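Local coordinates for protein glutamine cyclotransferase (Zymomonas mobilis, PDB 3NOL) that catalyses, as a glutaminyl cyclase, the cyclisation of N-terminal glutamine to pyroglutamate with release of ammonia, on a beta-propeller that carries a calcium ion, at residues N62-I67 and Q80-K85; G91-K96 and Q137-S142; L108-N113 and V120-Y125. All coordinates share one frame; numbering follows the deposited sequence.

Interaction 1: N62-I67 and Q80-K85; sequences NGRSSI and QIELGK
Ser-66 faces Glu-82 in a non-hydrogen-bonded pair and Ile-67 faces Ile-81 in a hydrogen-bonded one, where strands 64-67 and 80-82 run antiparallel with axes 4.7 Å apart at their closest and directions 150° apart. They belong to the hairpin that completes a four-stranded propeller blade, with strand 77-82 at its edge, and they illustrate how side chains take over where a backbone ladder runs out. The ladder itself is regular: Ile-67 and Ile-81 exchange N-H and carbonyl, and Leu-83 N gives to Ser-65 O at 2.8 Å. One step further, the donor is a side chain. Arg-64 NH1 reaches Leu-83 O at 2.9 Å on a nearly straight bond (N-H...O 166°) lying in the guanidinium plane, while NE adds a weak second bond to the same oxygen. Bends at chi2 and chi3 fold the arginine back on itself to get there. Water 1, also in that plane, accepts from Arg-64 NE and Ser-65 N and lies 2.9 Å from Leu-83 O, within donating distance, so it bridges the two segments. The guanidinium is sandwiched as well. Glu-82, its chain extended, sets OE2 over the centre of one face, 3.2 Å from Arg-64 CZ, a salt bridge of charge alone because no N-H points at the oxygen; the backbone of Lys-85 lies over the opposite face, toward its rim. Beside Glu-82, Ser-66 OG takes a weak bond from NE2 of Gln-80, whose OE1 is held by Arg-68. Ser-65 OG turns elsewhere, bonding to Gly-89 N. Ile-67 and Ile-81 share a face and pack on Trp-112 of the next blade; there Ile-81 CG1 lies 3.9 Å from Ile-67 CB.

Interaction 2: G91-K96 and Q137-S142; sequences GISDWK and QYLIMS
Trp-95 swings its six-membered ring across to the backbone of Gln-137 and Tyr-138, CH2 coming within 3.7 Å of Gln-137 C and 4.0 Å of Tyr-138 N. With CG anti to its own backbone N (chi1 -179°), the indole projects out from strand 91-95 toward the neighbouring blade and meets these atoms obliquely. Leu-139 comes the other way: its CD2 branch approaches the indole obliquely, 4.4 Å from Trp-95 CE3, and also touches Ser-93 OG at 4.0 Å. The strands run nearly antiparallel, at 171°, but their axes are 8.9 Å apart, too far for a shared sheet; this is packing between two propeller blades. His-134 joins in from strand 132-134, edge-to-face with Trp-95 and against Leu-139. Cutting Trp-95 back to an alanine is likely to open a gap over the Gln-137 backbone and leave Leu-139 CD2 and the His-134 ring without their aromatic neighbour. A glycerol, probably from the crystallisation liquor, sits beside the indole and may mark a pocket. Between the two segments the contact is van der Waals alone, implying that their fit rests on shape; the directional bond joining the blades nearby is that of Asp-94 OD2 with His-134 NE2.

Interaction 3: L108-N113 and V120-Y125; sequences LGFVWN and VRSFNY
Gly-109 pairs with Phe-123, and Val-111 with Arg-121, in the hairpin of strands 108-113 and 119-124, the outer half of a four-stranded propeller blade; it shows how an antiparallel ladder absorbs an irregularity. Among the hydrogen bonds, Gly-109 N gives to Phe-123 O at 2.8 Å, and Gly-109 O is gripped twice, by Phe-123 N and by Ser-122 OG at 2.9 Å, the two donors coming from opposite faces of the carbonyl plane. Ser-122 OG stands anti to its backbone N (chi1 -171°), which turns the hydroxyl to this oxygen. Near the other end lies a classic beta bulge: Val-120 and Arg-121 both face Val-111, whose carbonyl oxygen takes a straight bond in its own plane from Val-120 N at 2.8 Å (N-H...O 174°) and a weak one from Arg-121 N.

The aromatic contacts are made against backbone. The Phe-123 ring lies with one face over Gly-109, a CH-pi contact with CA 4.0 Å from the ring centroid; a CB on that residue would run into the ring. Tyr-125 similarly lays a ring face over Leu-108 N, and its hydroxyl is bonded to Thr-103 N.

Apolar packing finishes the joint. Val-111 CG1 meets Val-120 CG2 at 3.8 Å, and the extended aliphatic chain of Arg-121 runs alongside Val-111 before its guanidinium leaves for the carbonyl of Glu-154. On the opposite side of the sheet, the Ser-122 hydroxyl is flanked by hydrocarbon, with Leu-108 CD1 at 3.7 Å and Phe-110 CE2 at the same distance from its OG.

Interactions 1 and 3 are equivalent joints, each the outer hairpin of a blade and each partly open to solvent, their centres about 17 and 18 Å from that of the chain. Interaction 2 lies nearer the middle, at about 10 Å, though itself only partly buried, and joins successive blades. The chemistry follows: ladders and polar side-chain bonds inside a blade, with a salt bridge in 62-67/80-85 and a bulge in 108-113/120-125, but van der Waals contact, without hydrogen bonds, between the two segments of interaction 2. The three also touch one another through packing. Trp-112 packs on Ile-67, Ile-81 and Leu-83, linking interactions 1 and 3; Ile-67 touches Ile-92, and Tyr-125 touches Met-141, bringing in interaction 2.

Interaction 1: N62-I67 and Q80-K85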
loop_
_atom_site.group_PDB
_atom_site.type_symbol
_atom_site.label_atom_id
_atom_site.label_comp_id
_atom_site.label_asym_id
_atom_site.label_seq_id
_atom_site.Cartn_x
_atom_site.Cartn_y
_atom_site.Cartn_z
ATOM N N ASN A 62 4.244 16.660 6.815
ATOM C CA ASN A 62 3.943 18.088 7.092
ATOM C C ASN A 62 3.719 18.971 5.829
ATOM O O ASN A 62 4.431 19.997 5.617
ATOM C CB ASN A 62 5.056 18.677 7.985
ATOM C CG ASN A 62 4.697 20.048 8.556
ATOM O OD1 ASN A 62 3.529 20.418 8.585
ATOM N ND2 ASN A 62 5.699 20.788 9.033
ATOM N N GLY A 63 2.765 18.559 4.987
ATOM C CA GLY A 63 2.329 19.362 3.813
ATOM C C GLY A 63 2.983 19.049 2.474
ATOM O O GLY A 63 2.512 19.508 1.421
ATOM N N ARG A 64 4.079 18.283 2.506
ATOM C CA ARG A 64 4.838 17.935 1.297
ATOM C C ARG A 64 4.913 16.420 1.213
ATOM O O ARG A 64 4.523 15.732 2.156
ATOM C CB ARG A 64 6.247 18.575 1.304
ATOM C CG ARG A 64 6.238 20.098 1.042
ATOM C CD ARG A 64 5.851 20.438 -0.400
ATOM N NE ARG A 64 6.884 20.088 -1.381
ATOM C CZ ARG A 64 7.962 20.823 -1.658
ATOM N NH1 ARG A 64 8.841 20.386 -2.558
ATOM N NH2 ARG A 64 8.184 21.985 -1.019
ATOM N N SER A 65 5.386 15.900 0.090
ATOM C CA SER A 65 5.372 14.452 -0.127
ATOM C C SER A 65 6.759 13.923 -0.539
ATOM O O SER A 65 7.492 14.571 -1.307
ATOM C CB SER A 65 4.278 14.117 -1.149
ATOM O OG SER A 65 4.555 12.963 -1.902
ATOM N N SER A 66 7.111 12.755 -0.012
ATOM C CA SER A 66 8.419 12.156 -0.273
ATOM C C SER A 66 8.317 10.659 -0.590
ATOM O O SER A 66 7.366 9.991 -0.169
ATOM C CB SER A 66 9.326 12.358 0.948
ATOM O OG SER A 66 9.782 13.703 1.051
ATOM N N ILE A 67 9.328 10.151 -1.305
ATOM C CA ILE A 67 9.493 8.711 -1.506
ATOM C C ILE A 67 10.792 8.363 -0.772
ATOM O O ILE A 67 11.808 9.025 -0.978
ATOM C CB ILE A 67 9.604 8.325 -3.025
ATOM C CG1 ILE A 67 8.357 8.766 -3.835
ATOM C CG2 ILE A 67 9.909 6.817 -3.173
ATOM C CD1 ILE A 67 7.043 8.477 -3.223
ATOM N N GLN A 80 16.048 9.463 -0.029
ATOM C CA GLN A 80 14.727 10.087 -0.095
ATOM C C GLN A 80 14.702 11.135 -1.186
ATOM O O GLN A 80 15.700 11.837 -1.368
ATOM C CB GLN A 80 14.415 10.753 1.250
ATOM C CG GLN A 80 12.976 11.274 1.395
ATOM C CD GLN A 80 12.678 11.676 2.829
ATOM O OE1 GLN A 80 12.951 10.899 3.773
ATOM N NE2 GLN A 80 12.099 12.879 3.016
ATOM N N ILE A 81 13.571 11.226 -1.889
ATOM C CA ILE A 81 13.278 12.373 -2.774
ATOM C C ILE A 81 12.025 13.072 -2.273
ATOM O O ILE A 81 11.135 12.424 -1.703
ATOM C CB ILE A 81 13.176 11.982 -4.286
ATOM C CG1 ILE A 81 12.054 10.959 -4.556
ATOM C CG2 ILE A 81 14.556 11.518 -4.804
ATOM C CD1 ILE A 81 11.715 10.724 -6.040
ATOM N N GLU A 82 11.989 14.390 -2.440
ATOM C CA GLU A 82 10.838 15.179 -2.093
ATOM C C GLU A 82 10.213 15.658 -3.403
ATOM O O GLU A 82 10.880 16.300 -4.229
ATOM C CB GLU A 82 11.274 16.374 -1.232
ATOM C CG GLU A 82 10.106 17.233 -0.806
ATOM C CD GLU A 82 10.473 18.367 0.149
ATOM O OE1 GLU A 82 11.665 18.508 0.538
ATOM O OE2 GLU A 82 9.536 19.131 0.498
ATOM N N LEU A 83 8.936 15.352 -3.596
ATOM C CA LEU A 83 8.244 15.747 -4.815
ATOM C C LEU A 83 8.033 17.256 -4.855
ATOM O O LEU A 83 7.937 17.897 -3.809
ATOM C CB LEU A 83 6.893 15.034 -4.927
ATOM C CG LEU A 83 6.932 13.500 -5.022
ATOM C CD1 LEU A 83 5.606 13.014 -5.592
ATOM C CD2 LEU A 83 8.098 12.984 -5.850
ATOM N N GLY A 84 7.970 17.806 -6.064
ATOM C CA GLY A 84 7.648 19.233 -6.232
ATOM C C GLY A 84 6.386 19.638 -5.482
ATOM O O GLY A 84 5.456 18.844 -5.309
ATOM N N LYS A 85 6.345 20.886 -5.032
ATOM C CA LYS A 85 5.214 21.383 -4.252
ATOM C C LYS A 85 3.853 21.266 -4.978
ATOM O O LYS A 85 2.816 21.228 -4.329
ATOM C CB LYS A 85 5.483 22.827 -3.821
ATOM C CG LYS A 85 5.955 23.704 -4.957
ATOM C CD LYS A 85 6.216 25.142 -4.498
ATOM C CE LYS A 85 6.263 26.053 -5.721
ATOM N NZ LYS A 85 6.595 27.454 -5.360
HETATM O O HOH W 1 5.466 17.592 -2.375
#

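Interaction 2: G91-K96 and Q137-S142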
loop_
_atom_site.group_PDB
_atom_site.type_symbol
_atom_site.label_atom_id
_atom_site.label_comp_id
_atom_site.label_asym_id
_atom_site.label_seq_id
_atom_site.Cartn_x
_atom_site.Cartn_y
_atom_site.Cartn_z
ATOM N N GLY A 91 0.017 6.070 -3.881
ATOM C CA GLY A 91 0.594 4.717 -3.974
ATOM C C GLY A 91 1.867 4.614 -4.778
ATOM O O GLY A 91 2.083 5.384 -5.716
ATOM N N ILE A 92 2.739 3.694 -4.366
ATOM C CA ILE A 92 3.923 3.382 -5.158
ATOM C C ILE A 92 4.061 1.866 -5.267
ATOM O O ILE A 92 3.625 1.115 -4.383
ATOM C CB ILE A 92 5.238 4.013 -4.585
ATOM C CG1 ILE A 92 5.486 3.577 -3.117
ATOM C CG2 ILE A 92 5.210 5.528 -4.734
ATOM C CD1 ILE A 92 6.876 3.924 -2.581
ATOM N N SER A 93 4.699 1.432 -6.346
ATOM C CA SER A 93 4.996 0.016 -6.547
ATOM C C SER A 93 6.248 -0.080 -7.391
ATOM O O SER A 93 6.491 0.778 -8.267
ATOM C CB SER A 93 3.842 -0.694 -7.264
ATOM O OG SER A 93 4.168 -2.068 -7.518
ATOM N N ASP A 94 7.043 -1.107 -7.116
ATOM C CA ASP A 94 8.132 -1.470 -8.035
ATOM C C ASP A 94 7.540 -1.994 -9.352
ATOM O O ASP A 94 6.401 -2.503 -9.412
ATOM C CB ASP A 94 9.049 -2.543 -7.440
ATOM C CG ASP A 94 8.292 -3.813 -7.083
ATOM O OD1 ASP A 94 7.320 -3.692 -6.323
ATOM O OD2 ASP A 94 8.639 -4.929 -7.578
ATOM N N TRP A 95 8.336 -1.854 -10.406
ATOM C CA TRP A 95 8.099 -2.582 -11.643
ATOM C C TRP A 95 9.470 -2.773 -12.283
ATOM O O TRP A 95 10.147 -1.797 -12.610
ATOM C CB TRP A 95 7.134 -1.867 -12.616
ATOM C CG TRP A 95 6.959 -2.729 -13.809
ATOM C CD1 TRP A 95 7.604 -2.628 -15.015
ATOM C CD2 TRP A 95 6.172 -3.911 -13.869
ATOM N NE1 TRP A 95 7.219 -3.661 -15.851
ATOM C CE2 TRP A 95 6.349 -4.472 -15.162
ATOM C CE3 TRP A 95 5.302 -4.543 -12.961
ATOM C CZ2 TRP A 95 5.694 -5.647 -15.567
ATOM C CZ3 TRP A 95 4.664 -5.731 -13.350
ATOM C CH2 TRP A 95 4.849 -6.258 -14.661
ATOM N N LYS A 96 9.892 -4.032 -12.407
ATOM C CA LYS A 96 11.250 -4.319 -12.871
ATOM C C LYS A 96 12.234 -3.468 -12.051
ATOM O O LYS A 96 12.213 -3.533 -10.817
ATOM C CB LYS A 96 11.374 -4.101 -14.396
ATOM C CG LYS A 96 10.487 -5.096 -15.203
ATOM C CD LYS A 96 10.517 -4.828 -16.697
ATOM C CE LYS A 96 9.710 -5.889 -17.438
ATOM N NZ LYS A 96 9.700 -5.645 -18.918
ATOM N N GLN A 137 2.441 -9.600 -14.363
ATOM C CA GLN A 137 2.057 -9.052 -15.682
ATOM C C GLN A 137 1.566 -7.600 -15.694
ATOM O O GLN A 137 1.703 -6.917 -16.707
ATOM C CB GLN A 137 0.966 -9.907 -16.315
ATOM C CG GLN A 137 1.425 -11.279 -16.795
ATOM C CD GLN A 137 0.298 -12.022 -17.476
ATOM O OE1 GLN A 137 0.240 -12.091 -18.704
ATOM N NE2 GLN A 137 -0.641 -12.538 -16.679
ATOM N N TYR A 138 0.950 -7.159 -14.597
ATOM C CA TYR A 138 0.285 -5.844 -14.542
ATOM C C TYR A 138 0.547 -5.071 -13.262
ATOM O O TYR A 138 0.778 -5.669 -12.207
ATOM C CB TYR A 138 -1.239 -6.014 -14.631
ATOM C CG TYR A 138 -1.694 -6.840 -15.793
ATOM C CD1 TYR A 138 -1.600 -6.350 -17.098
ATOM C CD2 TYR A 138 -2.217 -8.117 -15.590
ATOM C CE1 TYR A 138 -2.012 -7.111 -18.175
ATOM C CE2 TYR A 138 -2.638 -8.897 -16.661
ATOM C CZ TYR A 138 -2.538 -8.392 -17.946
ATOM O OH TYR A 138 -2.959 -9.184 -19.000
ATOM N N LEU A 139 0.484 -3.745 -13.372
ATOM C CA LEU A 139 0.306 -2.879 -12.202
ATOM C C LEU A 139 -1.174 -2.879 -11.877
ATOM O O LEU A 139 -2.008 -2.959 -12.777
ATOM C CB LEU A 139 0.759 -1.454 -12.511
ATOM C CG LEU A 139 2.296 -1.354 -12.601
ATOM C CD1 LEU A 139 2.801 -0.239 -13.573
ATOM C CD2 LEU A 139 2.985 -1.259 -11.215
ATOM N N ILE A 140 -1.496 -2.705 -10.600
ATOM C CA ILE A 140 -2.877 -2.768 -10.167
ATOM C C ILE A 140 -3.089 -1.566 -9.263
ATOM O O ILE A 140 -2.351 -1.390 -8.282
ATOM C CB ILE A 140 -3.175 -4.058 -9.392
ATOM C CG1 ILE A 140 -2.815 -5.309 -10.217
ATOM C CG2 ILE A 140 -4.651 -4.057 -8.932
ATOM C CD1 ILE A 140 -2.737 -6.538 -9.342
ATOM N N MET A 141 -4.054 -0.725 -9.623
ATOM C CA MET A 141 -4.296 0.513 -8.906
ATOM C C MET A 141 -5.728 0.624 -8.354
ATOM O O MET A 141 -6.702 0.276 -9.040
ATOM C CB MET A 141 -3.961 1.727 -9.787
ATOM C CG MET A 141 -4.914 2.056 -10.898
ATOM S SD MET A 141 -4.353 3.538 -11.816
ATOM C CE MET A 141 -4.696 4.881 -10.697
ATOM N N SER A 142 -5.823 1.095 -7.111
ATOM C CA SER A 142 -7.099 1.466 -6.485
ATOM C C SER A 142 -7.228 3.001 -6.510
ATOM O O SER A 142 -6.256 3.721 -6.821
ATOM C CB SER A 142 -7.143 0.985 -5.029
ATOM O OG SER A 142 -6.077 1.564 -4.272
#

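Interaction 3: L108-N113 and V120-Y125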
loop_
_atom_site.group_PDB
_atom_site.type_symbol
_atom_site.label_atom_id
_atom_site.label_comp_id
_atom_site.label_asym_id
_atom_site.label_seq_id
_atom_site.Cartn_x
_atom_site.Cartn_y
_atom_site.Cartn_z
ATOM N N LEU A 108 -2.038 12.337 -12.521
ATOM C CA LEU A 108 -0.850 11.832 -13.172
ATOM C C LEU A 108 0.023 11.058 -12.217
ATOM O O LEU A 108 -0.155 11.106 -10.985
ATOM C CB LEU A 108 -0.097 12.940 -13.890
ATOM C CG LEU A 108 0.449 14.095 -13.045
ATOM C CD1 LEU A 108 1.756 13.726 -12.422
ATOM C CD2 LEU A 108 0.640 15.272 -14.002
ATOM N N GLY A 109 0.909 10.276 -12.812
ATOM C CA GLY A 109 1.838 9.487 -12.071
ATOM C C GLY A 109 3.237 9.679 -12.620
ATOM O O GLY A 109 3.441 10.380 -13.623
ATOM N N PHE A 110 4.192 9.052 -11.947
ATOM C CA PHE A 110 5.609 9.192 -12.274
ATOM C C PHE A 110 6.252 7.832 -12.319
ATOM O O PHE A 110 5.730 6.882 -11.742
ATOM C CB PHE A 110 6.327 10.052 -11.219
ATOM C CG PHE A 110 5.792 11.460 -11.127
ATOM C CD1 PHE A 110 5.010 11.852 -10.042
ATOM C CD2 PHE A 110 6.063 12.381 -12.146
ATOM C CE1 PHE A 110 4.513 13.174 -9.958
ATOM C CE2 PHE A 110 5.570 13.693 -12.093
ATOM C CZ PHE A 110 4.777 14.090 -11.001
ATOM N N VAL A 111 7.381 7.751 -13.017
ATOM C CA VAL A 111 8.218 6.574 -12.986
ATOM C C VAL A 111 9.627 7.036 -12.648
ATOM O O VAL A 111 10.129 7.980 -13.267
ATOM C CB VAL A 111 8.257 5.824 -14.350
ATOM C CG1 VAL A 111 9.126 4.569 -14.211
ATOM C CG2 VAL A 111 6.824 5.470 -14.847
ATOM N N TRP A 112 10.221 6.393 -11.639
ATOM C CA TRP A 112 11.614 6.658 -11.240
ATOM C C TRP A 112 12.491 5.418 -11.400
ATOM O O TRP A 112 12.027 4.265 -11.210
ATOM C CB TRP A 112 11.677 7.158 -9.776
ATOM C CG TRP A 112 10.786 8.353 -9.422
ATOM C CD1 TRP A 112 11.112 9.691 -9.519
ATOM C CD2 TRP A 112 9.481 8.304 -8.820
ATOM N NE1 TRP A 112 10.072 10.469 -9.045
ATOM C CE2 TRP A 112 9.056 9.647 -8.624
ATOM C CE3 TRP A 112 8.618 7.256 -8.450
ATOM C CZ2 TRP A 112 7.801 9.970 -8.070
ATOM C CZ3 TRP A 112 7.372 7.572 -7.901
ATOM C CH2 TRP A 112 6.979 8.928 -7.702
ATOM N N ASN A 113 13.759 5.641 -11.761
ATOM C CA ASN A 113 14.746 4.566 -11.671
ATOM C C ASN A 113 14.970 4.220 -10.206
ATOM O O ASN A 113 15.142 5.105 -9.372
ATOM C CB ASN A 113 16.075 4.976 -12.314
ATOM C CG ASN A 113 16.014 5.047 -13.838
ATOM O OD1 ASN A 113 16.884 5.661 -14.463
ATOM N ND2 ASN A 113 15.009 4.434 -14.438
ATOM N N VAL A 120 12.110 9.477 -14.631
ATOM C CA VAL A 120 12.298 9.159 -16.061
ATOM C C VAL A 120 11.038 9.329 -16.941
ATOM O O VAL A 120 11.133 9.408 -18.170
ATOM C CB VAL A 120 12.915 7.751 -16.271
ATOM C CG1 VAL A 120 14.346 7.704 -15.693
ATOM C CG2 VAL A 120 12.008 6.635 -15.683
ATOM N N ARG A 121 9.871 9.421 -16.306
ATOM C CA ARG A 121 8.612 9.509 -17.043
ATOM C C ARG A 121 7.515 10.096 -16.163
ATOM O O ARG A 121 7.551 9.956 -14.930
ATOM C CB ARG A 121 8.211 8.111 -17.529
ATOM C CG ARG A 121 6.987 8.016 -18.415
ATOM C CD ARG A 121 6.795 6.565 -18.806
ATOM N NE ARG A 121 5.634 6.388 -19.680
ATOM C CZ ARG A 121 5.212 5.208 -20.138
ATOM N NH1 ARG A 121 5.846 4.086 -19.809
ATOM N NH2 ARG A 121 4.151 5.149 -20.940
ATOM N N SER A 122 6.579 10.789 -16.815
ATOM C CA SER A 122 5.273 11.077 -16.231
ATOM C C SER A 122 4.199 10.515 -17.156
ATOM O O SER A 122 4.371 10.480 -18.384
ATOM C CB SER A 122 5.051 12.580 -16.026
ATOM O OG SER A 122 3.858 12.790 -15.271
ATOM N N PHE A 123 3.091 10.079 -16.570
ATOM C CA PHE A 123 1.998 9.529 -17.356
ATOM C C PHE A 123 0.665 9.993 -16.786
ATOM O O PHE A 123 0.557 10.213 -15.570
ATOM C CB PHE A 123 2.076 7.991 -17.410
ATOM C CG PHE A 123 1.865 7.302 -16.077
ATOM C CD1 PHE A 123 0.609 6.753 -15.751
ATOM C CD2 PHE A 123 2.908 7.218 -15.139
ATOM C CE1 PHE A 123 0.416 6.104 -14.519
ATOM C CE2 PHE A 123 2.729 6.556 -13.903
ATOM C CZ PHE A 123 1.476 6.013 -13.595
ATOM N N ASN A 124 -0.331 10.138 -17.655
ATOM C CA ASN A 124 -1.672 10.517 -17.203
ATOM C C ASN A 124 -2.529 9.289 -16.922
ATOM O O ASN A 124 -2.324 8.221 -17.503
ATOM C CB ASN A 124 -2.382 11.431 -18.211
ATOM C CG ASN A 124 -1.750 12.800 -18.305
ATOM O OD1 ASN A 124 -1.073 13.270 -17.373
ATOM N ND2 ASN A 124 -1.948 13.452 -19.445
ATOM N N TYR A 125 -3.477 9.446 -16.013
ATOM C CA TYR A 125 -4.498 8.428 -15.805
ATOM C C TYR A 125 -5.849 9.083 -15.498
ATOM O O TYR A 125 -5.937 10.281 -15.173
ATOM C CB TYR A 125 -4.082 7.417 -14.711
ATOM C CG TYR A 125 -3.727 8.038 -13.365
ATOM C CD1 TYR A 125 -2.405 8.111 -12.936
ATOM C CD2 TYR A 125 -4.728 8.552 -12.518
ATOM C CE1 TYR A 125 -2.080 8.674 -11.708
ATOM C CE2 TYR A 125 -4.410 9.129 -11.277
ATOM C CZ TYR A 125 -3.082 9.187 -10.881
ATOM O OH TYR A 125 -2.748 9.752 -9.655
#